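Local structure of squalene synthase HpnC (Alicyclobacillus acidocaldarius subsp. acidocaldarius, 4HD1) at residues Asp116-Leu128 with Ala179-Glu191. The protein probably takes part in making squalene from isoprenoid diphosphates, as a member of the squalene/phytoene synthase family with an all-helical fold. Residues are numbered along the deposited sequence; the frame is centred on the assembly and turned at random. Where two conformers were deposited one is given.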
loop_
_atom_site.group_PDB
_atom_site.type_symbol
_atom_site.label_atom_id
_atom_site.label_comp_id
_atom_site.label_asym_id
_atom_site.label_seq_id
_atom_site.Cartn_x
_atom_site.Cartn_y
_atom_site.Cartn_z
ATOM N N ASP A 116 5.157 0.164 11.951
ATOM C CA ASP A 116 4.558 -1.123 12.294
ATOM C C ASP A 116 5.289 -1.794 13.462
ATOM O O ASP A 116 4.667 -2.512 14.239
ATOM C CB ASP A 116 4.541 -2.044 11.072
ATOM C CG ASP A 116 3.197 -2.742 10.867
ATOM O OD1 ASP A 116 2.129 -2.121 11.081
ATOM O OD2 ASP A 116 3.208 -3.920 10.456
ATOM N N GLN A 117 6.597 -1.558 13.587
ATOM C CA GLN A 117 7.388 -2.094 14.701
ATOM C C GLN A 117 6.926 -1.536 16.040
ATOM O O GLN A 117 6.855 -2.263 17.033
ATOM C CB GLN A 117 8.876 -1.766 14.537
ATOM C CG GLN A 117 9.646 -2.681 13.598
ATOM C CD GLN A 117 11.028 -2.137 13.253
ATOM O OE1 GLN A 117 11.854 -1.886 14.133
ATOM N NE2 GLN A 117 11.284 -1.956 11.961
ATOM N N ARG A 118 6.615 -0.242 16.055
ATOM C CA ARG A 118 6.373 0.481 17.296
ATOM C C ARG A 118 4.905 0.593 17.722
ATOM O O ARG A 118 4.613 1.033 18.839
ATOM C CB ARG A 118 7.045 1.863 17.254
ATOM C CG ARG A 118 6.547 2.808 16.176
ATOM C CD ARG A 118 7.138 4.199 16.359
ATOM N NE ARG A 118 8.552 4.263 15.981
ATOM C CZ ARG A 118 9.017 4.838 14.870
ATOM N NH1 ARG A 118 10.321 4.839 14.623
ATOM N NH2 ARG A 118 8.187 5.417 14.009
ATOM N N LYS A 119 3.984 0.190 16.853
ATOM C CA LYS A 119 2.562 0.257 17.190
ATOM C C LYS A 119 1.823 -1.059 16.967
ATOM O O LYS A 119 1.845 -1.631 15.869
ATOM C CB LYS A 119 1.865 1.399 16.450
ATOM C CG LYS A 119 2.218 2.773 16.988
ATOM C CD LYS A 119 1.166 3.809 16.629
ATOM C CE LYS A 119 1.595 5.174 17.138
ATOM N NZ LYS A 119 0.447 6.103 17.297
ATOM N N HIS A 120 1.178 -1.527 18.028
ATOM C CA HIS A 120 0.362 -2.729 17.978
ATOM C C HIS A 120 -1.085 -2.377 18.165
ATOM O O HIS A 120 -1.973 -3.168 17.838
ATOM C CB HIS A 120 0.834 -3.726 19.027
ATOM C CG HIS A 120 2.224 -4.252 18.773
ATOM N ND1 HIS A 120 3.331 -3.570 19.122
ATOM C CD2 HIS A 120 2.661 -5.427 18.160
ATOM C CE1 HIS A 120 4.420 -4.274 18.760
ATOM N NE2 HIS A 120 4.007 -5.409 18.171
ATOM N N THR A 121 -1.332 -1.181 18.696
ATOM C CA THR A 121 -2.689 -0.656 18.863
ATOM C C THR A 121 -2.724 0.801 18.394
ATOM O O THR A 121 -1.702 1.490 18.423
ATOM C CB THR A 121 -3.209 -0.770 20.328
ATOM O OG1 THR A 121 -2.514 0.148 21.180
ATOM C CG2 THR A 121 -3.058 -2.192 20.882
ATOM N N TYR A 122 -3.896 1.257 17.956
ATOM C CA TYR A 122 -4.091 2.648 17.540
ATOM C C TYR A 122 -5.139 3.367 18.400
ATOM O O TYR A 122 -6.246 2.859 18.616
ATOM C CB TYR A 122 -4.418 2.736 16.035
ATOM C CG TYR A 122 -3.208 2.437 15.168
ATOM C CD1 TYR A 122 -2.402 3.467 14.676
ATOM C CD2 TYR A 122 -2.844 1.121 14.874
ATOM C CE1 TYR A 122 -1.279 3.194 13.906
ATOM C CE2 TYR A 122 -1.721 0.841 14.109
ATOM C CZ TYR A 122 -0.945 1.878 13.630
ATOM O OH TYR A 122 0.166 1.594 12.876
ATOM N N ASP A 123 -4.768 4.544 18.897
ATOM C CA ASP A 123 -5.618 5.324 19.790
ATOM C C ASP A 123 -6.802 5.980 19.075
ATOM O O ASP A 123 -7.951 5.829 19.500
ATOM C CB ASP A 123 -4.778 6.386 20.501
ATOM C CG ASP A 123 -5.310 6.726 21.868
ATOM O OD1 ASP A 123 -6.355 7.409 21.955
ATOM O OD2 ASP A 123 -4.668 6.314 22.856
ATOM N N THR A 124 -6.516 6.712 17.996
ATOM C CA THR A 124 -7.548 7.471 17.280
ATOM C C THR A 124 -7.550 7.194 15.781
ATOM O O THR A 124 -6.614 6.596 15.241
ATOM C CB THR A 124 -7.433 9.003 17.513
ATOM O OG1 THR A 124 -6.223 9.505 16.924
ATOM C CG2 THR A 124 -7.461 9.344 19.006
ATOM N N TRP A 125 -8.615 7.638 15.120
ATOM C CA TRP A 125 -8.716 7.591 13.666
ATOM C C TRP A 125 -7.583 8.332 13.009
ATOM O O TRP A 125 -7.061 7.885 11.988
ATOM C CB TRP A 125 -10.060 8.144 13.201
ATOM C CG TRP A 125 -10.105 8.416 11.717
ATOM C CD1 TRP A 125 -10.101 9.653 11.078
ATOM C CD2 TRP A 125 -10.124 7.429 10.629
ATOM N NE1 TRP A 125 -10.134 9.503 9.718
ATOM C CE2 TRP A 125 -10.150 8.197 9.379
ATOM C CE3 TRP A 125 -10.138 6.039 10.567
ATOM C CZ2 TRP A 125 -10.184 7.580 8.137
ATOM C CZ3 TRP A 125 -10.172 5.429 9.309
ATOM C CH2 TRP A 125 -10.194 6.182 8.125
ATOM N N GLU A 126 -7.192 9.465 13.595
ATOM C CA GLU A 126 -6.078 10.273 13.088
ATOM C C GLU A 126 -4.759 9.503 13.084
ATOM O O GLU A 126 -3.953 9.657 12.166
ATOM C CB GLU A 126 -5.926 11.574 13.885
ATOM C CG GLU A 126 -6.947 12.650 13.546
ATOM C CD GLU A 126 -8.345 12.345 14.071
ATOM O OE1 GLU A 126 -8.479 11.855 15.217
ATOM O OE2 GLU A 126 -9.320 12.606 13.334
ATOM N N ASP A 127 -4.554 8.676 14.109
ATOM C CA ASP A 127 -3.368 7.824 14.204
ATOM C C ASP A 127 -3.350 6.766 13.108
ATOM O O ASP A 127 -2.312 6.543 12.482
ATOM C CB ASP A 127 -3.271 7.164 15.584
ATOM C CG ASP A 127 -3.106 8.175 16.708
ATOM O OD1 ASP A 127 -2.671 9.316 16.443
ATOM O OD2 ASP A 127 -3.412 7.828 17.866
ATOM N N LEU A 128 -4.494 6.125 12.872
ATOM C CA LEU A 128 -4.605 5.140 11.803
ATOM C C LEU A 128 -4.418 5.795 10.429
ATOM O O LEU A 128 -3.636 5.312 9.603
ATOM C CB LEU A 128 -5.933 4.388 11.876
ATOM C CG LEU A 128 -6.125 3.276 10.837
ATOM C CD1 LEU A 128 -4.993 2.262 10.901
ATOM C CD2 LEU A 128 -7.477 2.591 10.995
ATOM N N ALA A 179 -4.451 -12.394 15.586
ATOM C CA ALA A 179 -3.560 -13.548 15.699
ATOM C C ALA A 179 -2.083 -13.162 15.598
ATOM O O ALA A 179 -1.213 -13.911 16.041
ATOM C CB ALA A 179 -3.912 -14.591 14.647
ATOM N N LEU A 180 -1.811 -11.990 15.026
ATOM C CA LEU A 180 -0.439 -11.506 14.861
ATOM C C LEU A 180 -0.024 -10.490 15.936
ATOM O O LEU A 180 1.113 -10.016 15.943
ATOM C CB LEU A 180 -0.230 -10.949 13.443
ATOM C CG LEU A 180 -0.407 -11.941 12.278
ATOM C CD1 LEU A 180 -0.399 -11.241 10.920
ATOM C CD2 LEU A 180 0.636 -13.054 12.321
ATOM N N GLY A 181 -0.949 -10.175 16.844
ATOM C CA GLY A 181 -0.674 -9.281 17.974
ATOM C C GLY A 181 -1.042 -7.818 17.765
ATOM O O GLY A 181 -0.650 -6.960 18.567
ATOM N N ARG A 182 -1.805 -7.539 16.704
ATOM C CA ARG A 182 -2.136 -6.166 16.309
ATOM C C ARG A 182 -3.624 -5.907 16.180
ATOM O O ARG A 182 -4.377 -6.755 15.700
ATOM C CB ARG A 182 -1.497 -5.823 14.966
ATOM C CG ARG A 182 0.009 -5.826 14.980
ATOM C CD ARG A 182 0.556 -5.856 13.569
ATOM N NE ARG A 182 2.003 -6.018 13.608
ATOM C CZ ARG A 182 2.851 -5.053 13.950
ATOM N NH1 ARG A 182 2.402 -3.840 14.267
ATOM N NH2 ARG A 182 4.153 -5.299 13.972
ATOM N N ILE A 183 -4.030 -4.712 16.596
ATOM C CA ILE A 183 -5.383 -4.226 16.367
ATOM C C ILE A 183 -5.314 -2.828 15.758
ATOM O O ILE A 183 -4.695 -1.921 16.324
ATOM C CB ILE A 183 -6.231 -4.213 17.656
ATOM C CG1 ILE A 183 -6.211 -5.598 18.328
ATOM C CG2 ILE A 183 -7.658 -3.757 17.346
ATOM C CD1 ILE A 183 -6.748 -5.625 19.745
ATOM N N TYR A 184 -5.953 -2.675 14.599
ATOM C CA TYR A 184 -5.958 -1.419 13.855
ATOM C C TYR A 184 -7.212 -0.584 14.106
ATOM O O TYR A 184 -7.226 0.617 13.811
ATOM C CB TYR A 184 -5.770 -1.682 12.355
ATOM C CG TYR A 184 -4.388 -2.190 12.020
ATOM C CD1 TYR A 184 -3.308 -1.311 11.921
ATOM C CD2 TYR A 184 -4.149 -3.549 11.826
ATOM C CE1 TYR A 184 -2.028 -1.767 11.632
ATOM C CE2 TYR A 184 -2.872 -4.017 11.530
ATOM C CZ TYR A 184 -1.815 -3.122 11.431
ATOM O OH TYR A 184 -0.545 -3.575 11.140
ATOM N N VAL A 185 -8.256 -1.212 14.646
ATOM C CA VAL A 185 -9.479 -0.487 14.996
ATOM C C VAL A 185 -9.121 0.558 16.049
ATOM O O VAL A 185 -8.561 0.206 17.078
ATOM C CB VAL A 185 -10.584 -1.420 15.532
ATOM C CG1 VAL A 185 -11.879 -0.652 15.705
ATOM C CG2 VAL A 185 -10.810 -2.587 14.587
ATOM N N PRO A 186 -9.401 1.847 15.781
ATOM C CA PRO A 186 -9.027 2.893 16.739
ATOM C C PRO A 186 -9.722 2.735 18.095
ATOM O O PRO A 186 -10.912 2.390 18.148
ATOM C CB PRO A 186 -9.471 4.183 16.041
ATOM C CG PRO A 186 -9.474 3.840 14.590
ATOM C CD PRO A 186 -9.943 2.417 14.534
ATOM N N ARG A 187 -8.973 3.001 19.165
ATOM C CA ARG A 187 -9.445 2.845 20.542
ATOM C C ARG A 187 -10.625 3.770 20.864
ATOM O O ARG A 187 -11.584 3.351 21.513
ATOM C CB ARG A 187 -8.291 3.073 21.535
ATOM C CG ARG A 187 -8.367 2.223 22.803
ATOM C CD ARG A 187 -7.351 2.647 23.865
ATOM N NE ARG A 187 -6.220 1.728 23.979
ATOM C CZ ARG A 187 -5.181 1.710 23.145
ATOM N NH1 ARG A 187 -5.130 2.560 22.128
ATOM N NH2 ARG A 187 -4.200 0.839 23.328
ATOM N N ALA A 188 -10.551 5.016 20.395
ATOM C CA ALA A 188 -11.594 6.020 20.630
ATOM C C ALA A 188 -12.894 5.724 19.888
ATOM O O ALA A 188 -13.977 6.004 20.398
ATOM C CB ALA A 188 -11.083 7.412 20.286
ATOM N N ASP A 189 -12.785 5.149 18.691
ATOM C CA ASP A 189 -13.965 4.785 17.901
ATOM C C ASP A 189 -14.707 3.590 18.498
ATOM O O ASP A 189 -15.919 3.459 18.320
ATOM C CB ASP A 189 -13.595 4.506 16.440
ATOM C CG ASP A 189 -12.970 5.707 15.748
ATOM O OD1 ASP A 189 -12.995 6.821 16.309
ATOM O OD2 ASP A 189 -12.443 5.537 14.632
ATOM N N LEU A 190 -13.979 2.724 19.204
ATOM C CA LEU A 190 -14.603 1.629 19.942
ATOM C C LEU A 190 -15.293 2.145 21.193
ATOM O O LEU A 190 -16.420 1.746 21.494
ATOM C CB LEU A 190 -13.581 0.555 20.307
ATOM C CG LEU A 190 -13.247 -0.436 19.192
ATOM C CD1 LEU A 190 -11.963 -1.192 19.511
ATOM C CD2 LEU A 190 -14.404 -1.398 18.942
ATOM N N GLU A 191 -14.617 3.042 21.908
ATOM C CA GLU A 191 -15.150 3.633 23.138
ATOM C C GLU A 191 -16.331 4.562 22.877
ATOM O O GLU A 191 -17.214 4.690 23.728
ATOM C CB GLU A 191 -14.055 4.369 23.906
ATOM C CG GLU A 191 -13.046 3.440 24.559
ATOM C CD GLU A 191 -11.798 4.160 25.038
ATOM O OE1 GLU A 191 -11.452 5.216 24.460
ATOM O OE2 GLU A 191 -11.155 3.658 25.990
HETATM O O HOH W 1 -6.070 -0.420 18.234
#
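Arg182 and Tyr184 meet Asp116 in a loop-to-loop contact of this all-helical, squalene/phytoene synthase-type fold: the connection from helix 104-118 to helix 125-135 runs beside the one from helix 174-179 to helix 187-191. The backbones meet where Ile183 N donates to His120 O (2.9 Å); farther along, water 1 accepts from Tyr122 N. Arg182 reaches back to the end of helix 104-118, its chain extended from CG to NE, and NH1 and NH2 both grip the carbonyl O of Asp116, at 2.6 and 2.8 Å. NH1 comes in the carbonyl plane on a lone pair, NH2 from above that plane. The guanidinium is layered between the His120 ring, 12° from parallel, and the Asp116 carboxylate on its opposite face, a long, charge-only salt bridge. Replacing Arg182 with a leucine would probably leave that helix-end carbonyl without these two donors and the Asp116 carboxylate without this countercharge over its face. Tyr184 OH donates to the syn lone pair of Asp116 OD1 (3.0 Å), ring and carboxylate nearly coplanar; the Tyr184 ring runs alongside that of Tyr122, rim to rim, and stacks with His170. At the other end, helix 187-191 opens on two carbonyls of the facing loop: Arg187 N donates to Tyr122 O, and Ala188 N to Asp123 O at 2.9 Å, nearly in line with the C=O.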